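Methane monooxygenase hydroxylase, MmoD (Methylosinus sporium, PDB 6D7K) is an accessory protein of the soluble methane monooxygenase system that binds the hydroxylase and probably regulates it. Local coordinates at residues H[36-48]-H[58-70]. Numbering follows the deposited sequence.
Sequences WRWEILRDGEFVQ and SRKAVAHVLSHFK
Trp38 meets helix 55-74 with CG set between its own backbone N and carbonyl carbon (chi1 47°), which lays the indole along the residues Ser58, Ala61, Val62 and Val65. Val62 CG2 lies above the indole plane near the rim, 3.8 Å from Trp38 CE3, while Ala61 CB lies 3.8 Å from Trp38 NE1. With an alanine here, Ala61 and Val62 would probably face a gap, and Ser52 would lose the weak hydrogen bond from the indole N-H. Two residues along the strand, Ile40 splits its branches: CD1 reaches Val65 CG1 at 3.7 Å, and CG2, anti to the backbone N, packs against Leu66 CD2, 3.6 Å away. Phe69 closes the far end. Val47 CG1 approaches Phe69 CE2 to 3.5 Å, and a classic beta bulge, in which Val47 and Gln48 both face Ile40, lets Gln48 CB come to the edge of the same ring. A bend at chi3 (-78°) carries Arg42 NH2 over one face of Phe69, toward its rim; Arg42 CZ is 5.0 Å from the ring centroid in a cation-pi contact, with the two planes 46° apart. Arg42 NE hydrogen-bonds Tyr25 OH, which helps fix the guanidinium, and Ser58 OG pairs likewise with Ser54 O and Thr29 OG1, the latter tying the helix to strand 25-31. No hydrogen bond joins segments 36-48 and 58-70; between them the contact is apolar packing, finished at one end by a guanidinium whose charge probably favours the aromatic face.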
# COMPACT_ATOMS: atom_id res chain seq x y z
N TRP H 36 6.87 -0.18 -29.76
CA TRP H 36 7.30 -1.51 -29.42
C TRP H 36 7.35 -1.59 -27.90
O TRP H 36 7.86 -0.73 -27.29
CB TRP H 36 8.67 -1.84 -30.01
CG TRP H 36 8.73 -2.16 -31.43
CD1 TRP H 36 8.62 -1.33 -32.43
CD2 TRP H 36 9.03 -3.41 -32.01
NE1 TRP H 36 8.78 -1.94 -33.60
CE2 TRP H 36 9.04 -3.25 -33.36
CE3 TRP H 36 9.27 -4.68 -31.50
CZ2 TRP H 36 9.28 -4.27 -34.21
CZ3 TRP H 36 9.49 -5.66 -32.34
CH2 TRP H 36 9.51 -5.47 -33.67
N ARG H 37 6.81 -2.63 -27.31
CA ARG H 37 6.77 -2.78 -25.88
C ARG H 37 7.74 -3.78 -25.36
O ARG H 37 7.73 -4.85 -25.77
CB ARG H 37 5.38 -3.20 -25.46
CG ARG H 37 4.93 -2.64 -24.15
CD ARG H 37 4.23 -3.65 -23.28
NE ARG H 37 2.81 -3.62 -23.51
CZ ARG H 37 1.90 -3.23 -22.63
NH1 ARG H 37 2.24 -2.86 -21.43
NH2 ARG H 37 0.63 -3.21 -22.97
N TRP H 38 8.55 -3.44 -24.40
CA TRP H 38 9.50 -4.42 -23.92
C TRP H 38 9.35 -4.59 -22.41
O TRP H 38 8.85 -3.70 -21.72
CB TRP H 38 10.94 -4.03 -24.29
CG TRP H 38 11.34 -2.59 -24.03
CD1 TRP H 38 11.39 -1.57 -24.94
CD2 TRP H 38 11.80 -2.03 -22.79
NE1 TRP H 38 11.83 -0.41 -24.35
CE2 TRP H 38 12.09 -0.67 -23.02
CE3 TRP H 38 11.99 -2.54 -21.51
CZ2 TRP H 38 12.56 0.17 -22.03
CZ3 TRP H 38 12.45 -1.70 -20.53
CH2 TRP H 38 12.72 -0.36 -20.79
N GLU H 39 9.77 -5.76 -21.92
CA GLU H 39 9.78 -6.08 -20.49
C GLU H 39 11.06 -6.83 -20.14
O GLU H 39 11.63 -7.54 -20.98
CB GLU H 39 8.58 -6.92 -20.09
CG GLU H 39 8.14 -7.83 -21.18
CD GLU H 39 7.12 -8.85 -20.73
OE1 GLU H 39 6.68 -9.67 -21.57
OE2 GLU H 39 6.75 -8.81 -19.53
N ILE H 40 11.48 -6.68 -18.90
CA ILE H 40 12.67 -7.33 -18.38
C ILE H 40 12.26 -8.19 -17.19
O ILE H 40 11.50 -7.74 -16.33
CB ILE H 40 13.73 -6.30 -17.96
CG1 ILE H 40 14.07 -5.38 -19.14
CG2 ILE H 40 14.97 -7.01 -17.39
CD1 ILE H 40 15.02 -4.23 -18.77
N LEU H 41 12.76 -9.43 -17.15
CA LEU H 41 12.47 -10.34 -16.04
C LEU H 41 13.76 -10.71 -15.35
O LEU H 41 14.80 -10.88 -15.99
CB LEU H 41 11.76 -11.62 -16.49
CG LEU H 41 10.35 -11.51 -17.07
CD1 LEU H 41 10.32 -10.56 -18.22
CD2 LEU H 41 9.86 -12.88 -17.55
N ARG H 42 13.70 -10.79 -14.02
CA ARG H 42 14.82 -11.25 -13.20
C ARG H 42 14.39 -12.53 -12.51
O ARG H 42 13.33 -12.56 -11.87
CB ARG H 42 15.24 -10.20 -12.17
CG ARG H 42 16.52 -10.58 -11.46
CD ARG H 42 16.75 -9.78 -10.19
NE ARG H 42 17.24 -8.44 -10.46
CZ ARG H 42 16.52 -7.34 -10.27
NH1 ARG H 42 15.27 -7.44 -9.80
NH2 ARG H 42 17.04 -6.13 -10.53
N ASP H 43 15.20 -13.57 -12.66
CA ASP H 43 14.90 -14.89 -12.10
C ASP H 43 13.45 -15.29 -12.38
O ASP H 43 12.77 -15.89 -11.56
CB ASP H 43 15.20 -14.94 -10.59
CG ASP H 43 16.64 -14.53 -10.25
OD1 ASP H 43 17.60 -15.10 -10.83
OD2 ASP H 43 16.82 -13.63 -9.39
N GLY H 44 12.96 -14.92 -13.56
CA GLY H 44 11.63 -15.31 -13.98
C GLY H 44 10.53 -14.35 -13.60
O GLY H 44 9.41 -14.49 -14.10
N GLU H 45 10.81 -13.37 -12.74
CA GLU H 45 9.79 -12.44 -12.26
C GLU H 45 9.87 -11.11 -13.00
O GLU H 45 10.96 -10.60 -13.27
CB GLU H 45 9.95 -12.21 -10.75
N PHE H 46 8.71 -10.55 -13.32
CA PHE H 46 8.63 -9.27 -14.01
C PHE H 46 9.27 -8.18 -13.16
O PHE H 46 8.98 -8.06 -11.97
CB PHE H 46 7.18 -8.94 -14.32
CG PHE H 46 6.96 -7.52 -14.77
CD1 PHE H 46 7.09 -7.18 -16.12
CD2 PHE H 46 6.62 -6.53 -13.85
CE1 PHE H 46 6.88 -5.87 -16.54
CE2 PHE H 46 6.41 -5.22 -14.26
CZ PHE H 46 6.55 -4.88 -15.61
N VAL H 47 10.14 -7.38 -13.77
CA VAL H 47 10.87 -6.36 -13.04
C VAL H 47 10.58 -4.95 -13.57
O VAL H 47 10.55 -3.99 -12.79
CB VAL H 47 12.38 -6.64 -13.08
CG1 VAL H 47 13.15 -5.52 -12.43
CG2 VAL H 47 12.66 -7.94 -12.39
N GLN H 48 10.35 -4.81 -14.87
CA GLN H 48 10.41 -3.49 -15.46
C GLN H 48 9.85 -3.56 -16.87
O GLN H 48 10.07 -4.55 -17.57
CB GLN H 48 11.85 -2.96 -15.49
CG GLN H 48 12.02 -1.64 -16.25
CD GLN H 48 11.36 -0.47 -15.54
OE1 GLN H 48 11.50 -0.31 -14.33
NE2 GLN H 48 10.62 0.34 -16.28
N SER H 58 14.58 -0.95 -28.92
CA SER H 58 14.24 -1.87 -27.85
C SER H 58 15.48 -2.55 -27.30
O SER H 58 15.68 -2.63 -26.08
CB SER H 58 13.27 -2.93 -28.36
OG SER H 58 11.98 -2.38 -28.58
N ARG H 59 16.34 -3.06 -28.19
CA ARG H 59 17.54 -3.74 -27.74
C ARG H 59 18.45 -2.79 -26.99
O ARG H 59 18.98 -3.13 -25.92
CB ARG H 59 18.28 -4.36 -28.92
CG ARG H 59 17.47 -5.43 -29.62
CD ARG H 59 18.19 -5.94 -30.85
NE ARG H 59 19.06 -7.06 -30.54
CZ ARG H 59 19.86 -7.65 -31.43
NH1 ARG H 59 19.91 -7.23 -32.68
NH2 ARG H 59 20.61 -8.68 -31.05
N LYS H 60 18.65 -1.60 -27.53
CA LYS H 60 19.53 -0.63 -26.90
C LYS H 60 18.98 -0.20 -25.54
O LYS H 60 19.74 -0.09 -24.57
CB LYS H 60 19.71 0.57 -27.83
CG LYS H 60 20.44 0.21 -29.11
CD LYS H 60 21.96 0.26 -28.90
CE LYS H 60 22.36 1.51 -28.08
NZ LYS H 60 23.80 1.58 -27.65
N ALA H 61 17.66 -0.00 -25.47
CA ALA H 61 17.01 0.37 -24.22
C ALA H 61 17.20 -0.71 -23.15
O ALA H 61 17.61 -0.42 -22.02
CB ALA H 61 15.52 0.60 -24.48
N VAL H 62 16.87 -1.96 -23.50
CA VAL H 62 17.01 -3.06 -22.56
C VAL H 62 18.46 -3.19 -22.12
O VAL H 62 18.75 -3.54 -20.96
CB VAL H 62 16.46 -4.38 -23.17
CG1 VAL H 62 17.06 -5.59 -22.47
CG2 VAL H 62 14.93 -4.41 -23.13
N ALA H 63 19.40 -2.89 -23.02
CA ALA H 63 20.81 -2.99 -22.65
C ALA H 63 21.19 -1.92 -21.62
O ALA H 63 21.94 -2.19 -20.68
CB ALA H 63 21.70 -2.92 -23.89
N HIS H 64 20.67 -0.71 -21.77
CA HIS H 64 20.95 0.33 -20.79
C HIS H 64 20.45 -0.10 -19.42
O HIS H 64 21.21 -0.12 -18.44
CB HIS H 64 20.29 1.64 -21.20
CG HIS H 64 21.03 2.42 -22.25
ND1 HIS H 64 22.40 2.58 -22.22
CD2 HIS H 64 20.59 3.11 -23.33
CE1 HIS H 64 22.77 3.32 -23.26
NE2 HIS H 64 21.69 3.65 -23.94
N VAL H 65 19.17 -0.45 -19.33
CA VAL H 65 18.56 -0.80 -18.04
C VAL H 65 19.26 -1.99 -17.42
O VAL H 65 19.41 -2.06 -16.19
CB VAL H 65 17.06 -1.09 -18.20
CG1 VAL H 65 16.48 -1.42 -16.85
CG2 VAL H 65 16.33 0.08 -18.86
N LEU H 66 19.67 -2.97 -18.24
CA LEU H 66 20.36 -4.15 -17.70
C LEU H 66 21.74 -3.79 -17.17
O LEU H 66 22.16 -4.28 -16.11
CB LEU H 66 20.45 -5.25 -18.76
CG LEU H 66 19.16 -6.00 -19.06
CD1 LEU H 66 19.39 -7.11 -20.05
CD2 LEU H 66 18.56 -6.58 -17.80
N SER H 67 22.48 -2.94 -17.88
CA SER H 67 23.74 -2.47 -17.33
C SER H 67 23.53 -1.92 -15.93
O SER H 67 24.38 -2.09 -15.05
CB SER H 67 24.36 -1.42 -18.25
OG SER H 67 24.81 -0.30 -17.52
N HIS H 68 22.38 -1.29 -15.70
CA HIS H 68 22.12 -0.70 -14.40
C HIS H 68 21.81 -1.79 -13.38
O HIS H 68 22.42 -1.83 -12.30
CB HIS H 68 20.97 0.32 -14.51
CG HIS H 68 20.28 0.62 -13.22
ND1 HIS H 68 20.92 1.21 -12.15
CD2 HIS H 68 19.01 0.39 -12.82
CE1 HIS H 68 20.07 1.33 -11.14
NE2 HIS H 68 18.90 0.84 -11.52
N PHE H 69 20.90 -2.69 -13.72
CA PHE H 69 20.62 -3.84 -12.87
C PHE H 69 21.89 -4.62 -12.53
O PHE H 69 22.15 -4.91 -11.36
CB PHE H 69 19.59 -4.75 -13.53
CG PHE H 69 18.22 -4.16 -13.56
CD1 PHE H 69 17.96 -2.96 -12.94
CD2 PHE H 69 17.18 -4.80 -14.19
CE1 PHE H 69 16.69 -2.41 -12.95
CE2 PHE H 69 15.90 -4.25 -14.20
CZ PHE H 69 15.66 -3.06 -13.59
N LYS H 70 22.69 -4.96 -13.53
CA LYS H 70 23.88 -5.77 -13.27
C LYS H 70 24.87 -5.05 -12.36
O LYS H 70 25.47 -5.67 -11.48
CB LYS H 70 24.54 -6.19 -14.58
CG LYS H 70 23.69 -7.16 -15.39
CD LYS H 70 24.32 -7.50 -16.72
CE LYS H 70 23.42 -8.40 -17.55
NZ LYS H 70 23.56 -9.82 -17.18